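Local coordinates for carboxylesterase (Ferroplasma acidiphilum, PDB 3WJ2), which probably hydrolyses carboxylic esters as an alpha/beta-hydrolase-fold carboxylesterase from an acid-loving archaeon, at residues B[80-85]-B[113-118]. Sequence-based numbering, arbitrary orientation.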
loop_
_atom_site.group_PDB
_atom_site.type_symbol
_atom_site.label_atom_id
_atom_site.label_comp_id
_atom_site.label_asym_id
_atom_site.label_seq_id
_atom_site.Cartn_x
_atom_site.Cartn_y
_atom_site.Cartn_z
ATOM N N LEU B 80 -18.270 10.408 27.341
ATOM C CA LEU B 80 -17.523 9.606 28.318
ATOM C C LEU B 80 -16.229 9.208 27.609
ATOM O O LEU B 80 -16.302 8.622 26.513
ATOM C CB LEU B 80 -18.313 8.398 28.768
ATOM C CG LEU B 80 -19.771 8.743 29.105
ATOM C CD1 LEU B 80 -20.388 7.413 29.641
ATOM C CD2 LEU B 80 -19.892 9.881 30.054
ATOM N N TYR B 81 -15.090 9.494 28.229
ATOM C CA TYR B 81 -13.769 9.277 27.587
ATOM C C TYR B 81 -13.073 8.181 28.319
ATOM O O TYR B 81 -12.883 8.219 29.564
ATOM C CB TYR B 81 -12.913 10.581 27.629
ATOM C CG TYR B 81 -11.778 10.404 26.641
ATOM C CD1 TYR B 81 -12.016 10.759 25.292
ATOM C CD2 TYR B 81 -10.575 9.836 27.058
ATOM C CE1 TYR B 81 -10.998 10.562 24.335
ATOM C CE2 TYR B 81 -9.555 9.572 26.052
ATOM C CZ TYR B 81 -9.836 9.915 24.728
ATOM O OH TYR B 81 -8.882 9.643 23.767
ATOM N N TYR B 82 -12.598 7.173 27.590
ATOM C CA TYR B 82 -11.835 6.089 28.176
ATOM C C TYR B 82 -10.409 6.118 27.656
ATOM O O TYR B 82 -10.089 5.976 26.472
ATOM C CB TYR B 82 -12.459 4.654 27.838
ATOM C CG TYR B 82 -13.936 4.611 28.265
ATOM C CD1 TYR B 82 -14.269 4.258 29.525
ATOM C CD2 TYR B 82 -14.974 5.024 27.338
ATOM C CE1 TYR B 82 -15.597 4.338 29.973
ATOM C CE2 TYR B 82 -16.294 5.063 27.778
ATOM C CZ TYR B 82 -16.575 4.659 29.073
ATOM O OH TYR B 82 -17.860 4.735 29.579
ATOM N N HIS B 83 -9.470 6.378 28.586
ATOM C CA HIS B 83 -8.081 6.653 28.137
ATOM C C HIS B 83 -7.412 5.403 27.574
ATOM O O HIS B 83 -7.863 4.232 27.775
ATOM C CB HIS B 83 -7.238 7.061 29.431
ATOM C CG HIS B 83 -7.057 5.965 30.455
ATOM N ND1 HIS B 83 -6.054 5.017 30.397
ATOM C CD2 HIS B 83 -7.739 5.712 31.589
ATOM C CE1 HIS B 83 -6.181 4.210 31.428
ATOM N NE2 HIS B 83 -7.204 4.613 32.155
ATOM N N GLY B 84 -6.343 5.621 26.847
ATOM C CA GLY B 84 -5.455 4.535 26.321
ATOM C C GLY B 84 -4.382 4.067 27.284
ATOM O O GLY B 84 -4.344 4.548 28.430
ATOM N N GLY B 85 -3.464 3.272 26.798
ATOM C CA GLY B 85 -2.474 2.617 27.732
ATOM C C GLY B 85 -2.406 1.071 27.733
ATOM O O GLY B 85 -1.976 0.443 28.692
ATOM N N ILE B 113 -12.977 8.449 32.488
ATOM C CA ILE B 113 -13.265 7.355 33.429
ATOM C C ILE B 113 -12.114 6.411 33.629
ATOM O O ILE B 113 -11.454 5.961 32.669
ATOM C CB ILE B 113 -14.501 6.557 32.938
ATOM C CG1 ILE B 113 -15.730 7.476 32.966
ATOM C CG2 ILE B 113 -14.767 5.321 33.801
ATOM C CD1 ILE B 113 -16.800 7.026 31.974
ATOM N N GLU B 114 -11.791 6.174 34.897
ATOM C CA GLU B 114 -10.730 5.224 35.250
ATOM C C GLU B 114 -11.211 3.803 35.376
ATOM O O GLU B 114 -11.476 3.312 36.520
ATOM C CB GLU B 114 -9.990 5.583 36.578
ATOM C CG GLU B 114 -8.820 6.362 36.313
ATOM C CD GLU B 114 -8.087 6.755 37.600
ATOM O OE1 GLU B 114 -8.365 6.260 38.742
ATOM O OE2 GLU B 114 -7.299 7.672 37.415
ATOM N N TYR B 115 -11.200 3.058 34.261
ATOM C CA TYR B 115 -11.507 1.616 34.339
ATOM C C TYR B 115 -10.378 0.813 34.903
ATOM O O TYR B 115 -9.255 1.335 35.057
ATOM C CB TYR B 115 -11.833 1.125 32.890
ATOM C CG TYR B 115 -10.686 1.382 31.881
ATOM C CD1 TYR B 115 -9.641 0.420 31.724
ATOM C CD2 TYR B 115 -10.647 2.601 31.137
ATOM C CE1 TYR B 115 -8.637 0.701 30.791
ATOM C CE2 TYR B 115 -9.658 2.807 30.158
ATOM C CZ TYR B 115 -8.681 1.855 30.044
ATOM O OH TYR B 115 -7.613 1.988 29.172
ATOM N N ARG B 116 -10.671 -0.416 35.285
ATOM C CA ARG B 116 -9.678 -1.292 36.004
ATOM C C ARG B 116 -8.664 -1.821 34.974
ATOM O O ARG B 116 -9.004 -2.146 33.794
ATOM C CB ARG B 116 -10.393 -2.400 36.733
ATOM C CG ARG B 116 -11.192 -1.775 37.935
ATOM C CD ARG B 116 -12.087 -2.854 38.601
ATOM N NE ARG B 116 -13.066 -3.351 37.629
ATOM C CZ ARG B 116 -13.855 -4.413 37.776
ATOM N NH1 ARG B 116 -13.687 -5.103 38.944
ATOM N NH2 ARG B 116 -14.711 -4.801 36.834
ATOM N N LEU B 117 -7.414 -1.948 35.422
ATOM C CA LEU B 117 -6.317 -2.247 34.540
ATOM C C LEU B 117 -5.778 -3.657 34.766
ATOM O O LEU B 117 -5.832 -4.241 35.836
ATOM C CB LEU B 117 -5.145 -1.221 34.755
ATOM C CG LEU B 117 -5.628 0.184 34.519
ATOM C CD1 LEU B 117 -4.467 1.168 35.070
ATOM C CD2 LEU B 117 -5.886 0.397 33.036
ATOM N N ALA B 118 -5.203 -4.194 33.679
ATOM C CA ALA B 118 -4.638 -5.538 33.646
ATOM C C ALA B 118 -3.150 -5.451 33.981
ATOM O O ALA B 118 -2.538 -4.347 33.891
ATOM C CB ALA B 118 -4.765 -6.051 32.199
HETATM O O HOH W 1 -10.061 7.791 31.033
HETATM O O HOH W 2 -7.782 3.508 34.589
#
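The H83 imidazole lies over the Y115 phenol in an offset stack, planes 13° apart and centroids 4.5 Å from each other, with Y115 CE2 beneath the rim of the smaller ring. Y115 CG sits between its backbone N and carbonyl carbon (chi1 57°), which swings the phenol back under H83 and lets its OH donate to H83 O at 2.7 Å, tilted from that carbonyl plane. The imidazole is held at both nitrogens: ND1 donates to G84 O almost in the ring plane (2.6 Å), and NE2 hydrogen-bonds a water, which in turn donates to Y115 O. With the imidazole cut back to an alanine here, the Y115 ring is likely to lose its stacking partner and G84 O this donor. I113 CD1 packs on Y82 CE1 at 3.6 Å and on L80 CB, while Y82 OH hydrogen-bonds S133 OG of helix 125-139. I113 N donates to Y81 O (2.9 Å, 169° at the hydrogen); beyond this bond the chains part, and a second water joins Y81 O, H83 N and I113 O. The loops leaving the C-terminal ends of parallel strands 78-82 and 109-113 diverge, H83-G84-G85 belonging to the HGGG motif that, in this hydrolase family, typically shapes the oxyanion hole.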